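Local coordinates for protein vinylacetyl-CoA Delta-isomerase (Nitrosopumilus maritimus SCM1, PDB 6VJR) that probably dehydrates 4-hydroxybutyryl-CoA and isomerises vinylacetyl-CoA, using FAD and an iron-sulfur cluster, at residues E283-K296 with E443-Q457. Sequence-based numbering, arbitrary orientation.
With FE (Fe (III) ion), chain I; FAD (flavin-adenine dinucleotide), chain F; SF4 (iron/sulfur cluster), chain E.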
# COMPACT_ATOMS: atom_id res chain seq x y z
N GLU A 283 7.64 -28.50 -6.86
CA GLU A 283 7.95 -27.84 -5.59
C GLU A 283 9.40 -27.40 -5.54
O GLU A 283 9.70 -26.28 -5.16
CB GLU A 283 7.63 -28.74 -4.41
CG GLU A 283 7.87 -28.09 -3.06
CD GLU A 283 7.27 -28.88 -1.89
OE1 GLU A 283 6.76 -28.29 -0.92
OE2 GLU A 283 7.23 -30.11 -1.96
N ARG A 284 10.31 -28.32 -5.86
CA ARG A 284 11.71 -27.97 -5.77
C ARG A 284 12.20 -27.02 -6.85
O ARG A 284 12.99 -26.13 -6.55
CB ARG A 284 12.53 -29.25 -5.67
CG ARG A 284 12.19 -30.06 -4.43
CD ARG A 284 13.13 -31.21 -4.24
NE ARG A 284 12.67 -31.96 -3.08
CZ ARG A 284 13.14 -33.12 -2.71
NH1 ARG A 284 14.15 -33.64 -3.36
NH2 ARG A 284 12.61 -33.74 -1.67
N PHE A 285 11.72 -27.18 -8.08
CA PHE A 285 12.04 -26.25 -9.14
C PHE A 285 11.60 -24.84 -8.76
O PHE A 285 12.38 -23.87 -8.83
CB PHE A 285 11.43 -26.65 -10.47
CG PHE A 285 11.55 -25.55 -11.50
CD1 PHE A 285 12.78 -25.24 -12.05
CD2 PHE A 285 10.48 -24.70 -11.72
CE1 PHE A 285 12.89 -24.23 -12.97
CE2 PHE A 285 10.59 -23.65 -12.61
CZ PHE A 285 11.80 -23.40 -13.22
N THR A 286 10.34 -24.74 -8.35
CA THR A 286 9.81 -23.45 -7.95
C THR A 286 10.50 -22.89 -6.71
O THR A 286 10.63 -21.67 -6.58
CB THR A 286 8.28 -23.41 -7.82
OG1 THR A 286 7.83 -24.32 -6.82
CG2 THR A 286 7.62 -23.67 -9.17
N CYS A 287 10.90 -23.75 -5.78
CA CYS A 287 11.65 -23.30 -4.61
C CYS A 287 12.90 -22.54 -5.07
O CYS A 287 13.16 -21.44 -4.59
CB CYS A 287 12.03 -24.52 -3.78
SG CYS A 287 12.93 -24.14 -2.27
N TYR A 288 13.72 -23.16 -5.93
CA TYR A 288 14.89 -22.46 -6.43
C TYR A 288 14.49 -21.20 -7.19
O TYR A 288 15.07 -20.11 -7.01
CB TYR A 288 15.72 -23.34 -7.35
CG TYR A 288 16.49 -24.48 -6.69
CD1 TYR A 288 17.55 -24.26 -5.84
CD2 TYR A 288 16.09 -25.80 -6.88
CE1 TYR A 288 18.23 -25.30 -5.26
CE2 TYR A 288 16.78 -26.85 -6.32
CZ TYR A 288 17.81 -26.61 -5.44
OH TYR A 288 18.50 -27.65 -4.88
N HIS A 289 13.59 -21.39 -8.15
CA HIS A 289 13.36 -20.33 -9.12
C HIS A 289 12.72 -19.09 -8.48
O HIS A 289 13.04 -17.97 -8.90
CB HIS A 289 12.61 -20.83 -10.33
CG HIS A 289 12.82 -19.93 -11.51
ND1 HIS A 289 14.04 -19.69 -12.09
CD2 HIS A 289 11.93 -19.14 -12.16
CE1 HIS A 289 13.86 -18.77 -13.06
NE2 HIS A 289 12.58 -18.43 -13.12
N ARG A 290 11.89 -19.28 -7.46
CA ARG A 290 11.21 -18.17 -6.79
C ARG A 290 12.21 -17.24 -6.10
O ARG A 290 11.92 -16.08 -5.89
CB ARG A 290 10.12 -18.70 -5.85
CG ARG A 290 8.89 -19.08 -6.66
CD ARG A 290 7.77 -19.68 -5.88
NE ARG A 290 6.69 -20.08 -6.78
CZ ARG A 290 5.79 -21.00 -6.49
NH1 ARG A 290 5.64 -21.42 -5.26
NH2 ARG A 290 5.07 -21.52 -7.45
N ARG A 291 13.45 -17.70 -5.82
CA ARG A 291 14.45 -16.76 -5.33
C ARG A 291 15.59 -16.47 -6.32
O ARG A 291 16.47 -15.65 -6.02
CB ARG A 291 14.96 -17.04 -3.94
CG ARG A 291 15.51 -18.40 -3.63
CD ARG A 291 17.00 -18.60 -3.98
NE ARG A 291 17.22 -19.05 -5.35
CZ ARG A 291 18.36 -19.62 -5.79
NH1 ARG A 291 19.47 -19.68 -5.04
NH2 ARG A 291 18.40 -20.10 -7.02
N SER A 292 15.51 -17.03 -7.54
CA SER A 292 16.31 -16.54 -8.65
C SER A 292 15.90 -15.14 -9.08
O SER A 292 16.68 -14.46 -9.77
CB SER A 292 16.30 -17.56 -9.79
OG SER A 292 17.11 -18.67 -9.39
N TYR A 293 14.71 -14.71 -8.63
CA TYR A 293 14.20 -13.36 -8.89
C TYR A 293 15.03 -12.26 -8.24
O TYR A 293 14.75 -11.09 -8.47
CB TYR A 293 12.70 -13.19 -8.59
CG TYR A 293 11.92 -13.98 -9.62
CD1 TYR A 293 11.57 -13.40 -10.83
CD2 TYR A 293 11.61 -15.30 -9.40
CE1 TYR A 293 10.99 -14.13 -11.84
CE2 TYR A 293 11.02 -16.06 -10.40
CZ TYR A 293 10.76 -15.48 -11.62
OH TYR A 293 10.29 -16.23 -12.62
N VAL A 294 16.10 -12.60 -7.52
CA VAL A 294 17.16 -11.64 -7.24
C VAL A 294 17.68 -10.97 -8.52
O VAL A 294 18.15 -9.83 -8.51
CB VAL A 294 18.27 -12.34 -6.47
CG1 VAL A 294 19.58 -11.56 -6.46
CG2 VAL A 294 17.79 -12.63 -5.07
N CYS A 295 17.54 -11.66 -9.66
CA CYS A 295 17.94 -11.07 -10.94
C CYS A 295 17.23 -9.72 -11.15
O CYS A 295 17.81 -8.76 -11.65
CB CYS A 295 17.69 -12.02 -12.11
SG CYS A 295 15.94 -12.37 -12.41
N LYS A 296 15.98 -9.61 -10.70
CA LYS A 296 15.18 -8.42 -10.93
C LYS A 296 15.69 -7.23 -10.11
O LYS A 296 15.38 -6.08 -10.40
CB LYS A 296 13.73 -8.66 -10.52
CG LYS A 296 13.04 -9.77 -11.29
CD LYS A 296 12.99 -9.66 -12.80
CE LYS A 296 12.40 -10.94 -13.37
NZ LYS A 296 12.39 -10.94 -14.81
N GLU A 443 6.89 -10.96 -16.19
CA GLU A 443 7.54 -12.18 -15.76
C GLU A 443 7.77 -12.16 -14.25
O GLU A 443 7.68 -13.19 -13.60
CB GLU A 443 8.85 -12.41 -16.50
CG GLU A 443 9.21 -13.89 -16.44
CD GLU A 443 10.17 -14.30 -15.38
OE1 GLU A 443 10.86 -13.38 -14.87
OE2 GLU A 443 10.27 -15.53 -15.15
N SER A 444 7.98 -10.98 -13.65
CA SER A 444 7.97 -10.87 -12.20
C SER A 444 6.65 -11.38 -11.62
O SER A 444 6.58 -12.03 -10.59
CB SER A 444 8.30 -9.44 -11.74
OG SER A 444 9.65 -9.14 -12.03
N MET A 445 5.54 -11.04 -12.28
CA MET A 445 4.23 -11.49 -11.87
C MET A 445 4.05 -13.01 -11.98
O MET A 445 3.55 -13.62 -11.03
CB MET A 445 3.17 -10.78 -12.74
CG MET A 445 1.70 -11.17 -12.50
SD MET A 445 1.15 -10.88 -10.83
CE MET A 445 1.00 -9.09 -10.82
N HIS A 446 4.42 -13.61 -13.12
CA HIS A 446 4.01 -14.99 -13.42
C HIS A 446 5.14 -16.04 -13.38
O HIS A 446 4.88 -17.23 -13.31
CB HIS A 446 3.32 -15.09 -14.78
CG HIS A 446 1.95 -14.46 -14.74
ND1 HIS A 446 0.98 -14.96 -13.91
CD2 HIS A 446 1.46 -13.37 -15.29
CE1 HIS A 446 -0.11 -14.21 -14.03
NE2 HIS A 446 0.15 -13.23 -14.89
N GLY A 447 6.36 -15.60 -13.48
CA GLY A 447 7.47 -16.55 -13.50
C GLY A 447 7.54 -17.43 -12.25
O GLY A 447 7.39 -16.97 -11.13
N ALA A 448 7.70 -18.74 -12.45
CA ALA A 448 7.60 -19.77 -11.39
C ALA A 448 6.26 -19.75 -10.66
O ALA A 448 6.15 -20.19 -9.50
CB ALA A 448 8.71 -19.64 -10.39
N GLY A 449 5.24 -19.29 -11.35
CA GLY A 449 3.89 -19.33 -10.83
C GLY A 449 3.34 -17.95 -10.50
O GLY A 449 4.02 -17.05 -10.01
N SER A 450 2.04 -17.83 -10.73
CA SER A 450 1.31 -16.62 -10.45
C SER A 450 1.26 -16.37 -8.93
O SER A 450 1.48 -17.29 -8.13
CB SER A 450 -0.06 -16.72 -11.02
OG SER A 450 -0.07 -17.06 -12.40
N PRO A 451 0.84 -15.17 -8.46
CA PRO A 451 0.85 -14.85 -7.04
C PRO A 451 0.14 -15.90 -6.17
O PRO A 451 0.60 -16.26 -5.08
CB PRO A 451 0.15 -13.49 -6.96
CG PRO A 451 0.55 -12.84 -8.27
CD PRO A 451 0.65 -13.96 -9.27
N GLN A 452 -1.00 -16.41 -6.64
CA GLN A 452 -1.79 -17.29 -5.80
C GLN A 452 -1.01 -18.56 -5.47
O GLN A 452 -1.20 -19.12 -4.40
CB GLN A 452 -3.14 -17.62 -6.43
CG GLN A 452 -4.09 -18.37 -5.50
CD GLN A 452 -4.57 -17.57 -4.30
OE1 GLN A 452 -4.28 -16.39 -4.05
NE2 GLN A 452 -5.26 -18.31 -3.47
N ALA A 453 -0.12 -18.97 -6.39
CA ALA A 453 0.66 -20.19 -6.16
C ALA A 453 1.59 -20.02 -4.95
O ALA A 453 1.74 -20.95 -4.17
CB ALA A 453 1.50 -20.54 -7.37
N GLN A 454 2.18 -18.82 -4.79
CA GLN A 454 2.98 -18.54 -3.62
C GLN A 454 2.16 -18.55 -2.34
O GLN A 454 2.62 -19.04 -1.30
CB GLN A 454 3.80 -17.25 -3.57
CG GLN A 454 4.88 -17.19 -4.61
CD GLN A 454 4.31 -16.50 -5.81
OE1 GLN A 454 3.99 -15.29 -5.83
NE2 GLN A 454 4.27 -17.31 -6.84
N ARG A 455 0.95 -17.97 -2.39
CA ARG A 455 0.10 -17.92 -1.22
C ARG A 455 -0.26 -19.32 -0.74
O ARG A 455 -0.22 -19.58 0.46
CB ARG A 455 -1.10 -17.02 -1.50
CG ARG A 455 -0.68 -15.59 -1.86
CD ARG A 455 -1.89 -14.64 -1.95
NE ARG A 455 -2.33 -14.17 -0.64
CZ ARG A 455 -1.81 -13.16 0.07
NH1 ARG A 455 -0.72 -12.55 -0.36
NH2 ARG A 455 -2.39 -12.81 1.20
N ILE A 456 -0.56 -20.22 -1.67
CA ILE A 456 -0.87 -21.59 -1.29
C ILE A 456 0.36 -22.26 -0.65
O ILE A 456 0.23 -22.96 0.36
CB ILE A 456 -1.41 -22.37 -2.49
CG1 ILE A 456 -2.75 -21.80 -2.96
CG2 ILE A 456 -1.49 -23.86 -2.19
CD1 ILE A 456 -3.17 -22.29 -4.32
N GLN A 457 1.56 -21.98 -1.16
CA GLN A 457 2.75 -22.61 -0.60
C GLN A 457 3.12 -22.00 0.76
O GLN A 457 3.61 -22.71 1.64
CB GLN A 457 3.91 -22.49 -1.57
CG GLN A 457 5.13 -23.29 -1.20
CD GLN A 457 4.99 -24.80 -1.28
OE1 GLN A 457 3.92 -25.38 -1.62
NE2 GLN A 457 6.12 -25.42 -0.92
FE FE I . 11.38 -16.82 -14.19
PA FAD F . -2.75 -18.99 -15.70
O1A FAD F . -2.51 -20.24 -14.96
O2A FAD F . -3.71 -19.03 -16.82
O5B FAD F . -3.03 -17.87 -14.60
C5B FAD F . -3.98 -16.80 -14.82
C4B FAD F . -4.68 -16.53 -13.52
O4B FAD F . -5.58 -17.62 -13.22
C3B FAD F . -3.80 -16.34 -12.27
O3B FAD F . -4.35 -15.34 -11.41
C2B FAD F . -3.86 -17.71 -11.60
O2B FAD F . -3.58 -17.74 -10.21
C1B FAD F . -5.30 -18.12 -11.91
N9A FAD F . -5.50 -19.56 -11.95
C8A FAD F . -5.03 -20.49 -12.86
N7A FAD F . -5.42 -21.72 -12.64
C5A FAD F . -6.18 -21.61 -11.49
C6A FAD F . -6.88 -22.57 -10.73
N6A FAD F . -6.95 -23.86 -11.08
N1A FAD F . -7.49 -22.16 -9.60
C2A FAD F . -7.44 -20.85 -9.29
N3A FAD F . -6.85 -19.84 -9.94
C4A FAD F . -6.22 -20.29 -11.04
N1 FAD F . 7.58 -21.40 -17.81
C2 FAD F . 8.49 -22.37 -18.14
O2 FAD F . 8.26 -23.58 -17.98
N3 FAD F . 9.74 -21.98 -18.60
C4 FAD F . 10.17 -20.70 -18.81
O4 FAD F . 11.24 -20.46 -19.32
C4X FAD F . 9.15 -19.69 -18.54
N5 FAD F . 9.47 -18.41 -18.75
C5X FAD F . 8.44 -17.49 -18.71
C6 FAD F . 8.66 -16.17 -19.14
C7 FAD F . 7.64 -15.23 -19.16
C7M FAD F . 7.89 -13.86 -19.73
C8 FAD F . 6.39 -15.57 -18.61
C8M FAD F . 5.30 -14.54 -18.51
C9 FAD F . 6.17 -16.82 -18.10
C9A FAD F . 7.19 -17.81 -18.18
N10 FAD F . 6.96 -19.13 -17.79
C10 FAD F . 7.89 -20.14 -18.04
C1' FAD F . 5.56 -19.49 -17.49
C2' FAD F . 5.01 -19.19 -16.12
O2' FAD F . 5.48 -20.20 -15.23
C3' FAD F . 3.48 -19.17 -16.16
O3' FAD F . 3.12 -18.00 -16.88
C4' FAD F . 2.78 -19.27 -14.79
O4' FAD F . 2.95 -20.58 -14.24
C5' FAD F . 1.30 -18.95 -14.87
O5' FAD F . 0.67 -19.83 -15.78
P FAD F . -0.18 -19.29 -16.96
O1P FAD F . 0.56 -18.35 -17.80
O2P FAD F . -0.80 -20.46 -17.60
O3P FAD F . -1.37 -18.42 -16.32
FE1 SF4 E . 14.15 -15.68 -14.70
FE2 SF4 E . 15.42 -13.28 -14.30
FE3 SF4 E . 15.45 -14.37 -16.66
FE4 SF4 E . 17.01 -15.39 -14.73
S1 SF4 E . 17.26 -13.40 -15.74
S2 SF4 E . 15.63 -16.60 -16.20
S3 SF4 E . 15.57 -15.14 -12.91
S4 SF4 E . 13.56 -13.72 -15.56
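The iron site beside the [4Fe-4S] cluster and the flavin joins these segments, within the C-terminal, acyl-CoA-dehydrogenase-like helical part of the chain. One iron (III) ion is bound by H289 NE2 at 2.3 Å and by Y293 OH at 2.0 Å, both from 283-296, and by E443 OE2 from 443-457. A fourth ligand comes from beyond the two segments. On the cluster side, C295 SG binds one of its irons, and K296 NZ forms a salt bridge with E443 OE1, an oxygen whose position is less certain. D105 accepts a hydrogen bond from H289 ND1, fixing the imidazole on the side away from the metal. The Y293 ring and the E443 carboxylate are only 25° from coplanar, and G447 CA lies 3.0 Å from Y293 OH, where a beta carbon would collide with the hydroxyl.

Next to the iron, the type II turn from H446 to G449 packs on helix 283-292. A448 CB meets the edge of the H289 ring, 3.7 Å from CD2. R290, extended from CG to NE (chi2 177°), carries its guanidinium against this turn and grips A448 O side-on, through NE at 2.8 Å and NH2 at 2.7 Å, with the oxygen in the guanidinium plane. T286 CB lies over one guanidinium face and Q454 NE2 over the opposite one; G449 O and H367 hold the Q454 amide, and NH1 of R290 is hydrogen-bonded to Q363 OE1. A leucine in place of R290 would probably leave the A448 carbonyl without either donor and the turn less firmly tied to the helix. At the far end, R460 pairs with E283 OE1 and is also Q457's main polar partner, while Q457 NE2 donates a nearly straight bond (165°) to E283 OE1 at 2.9 Å, on the anti lone pair.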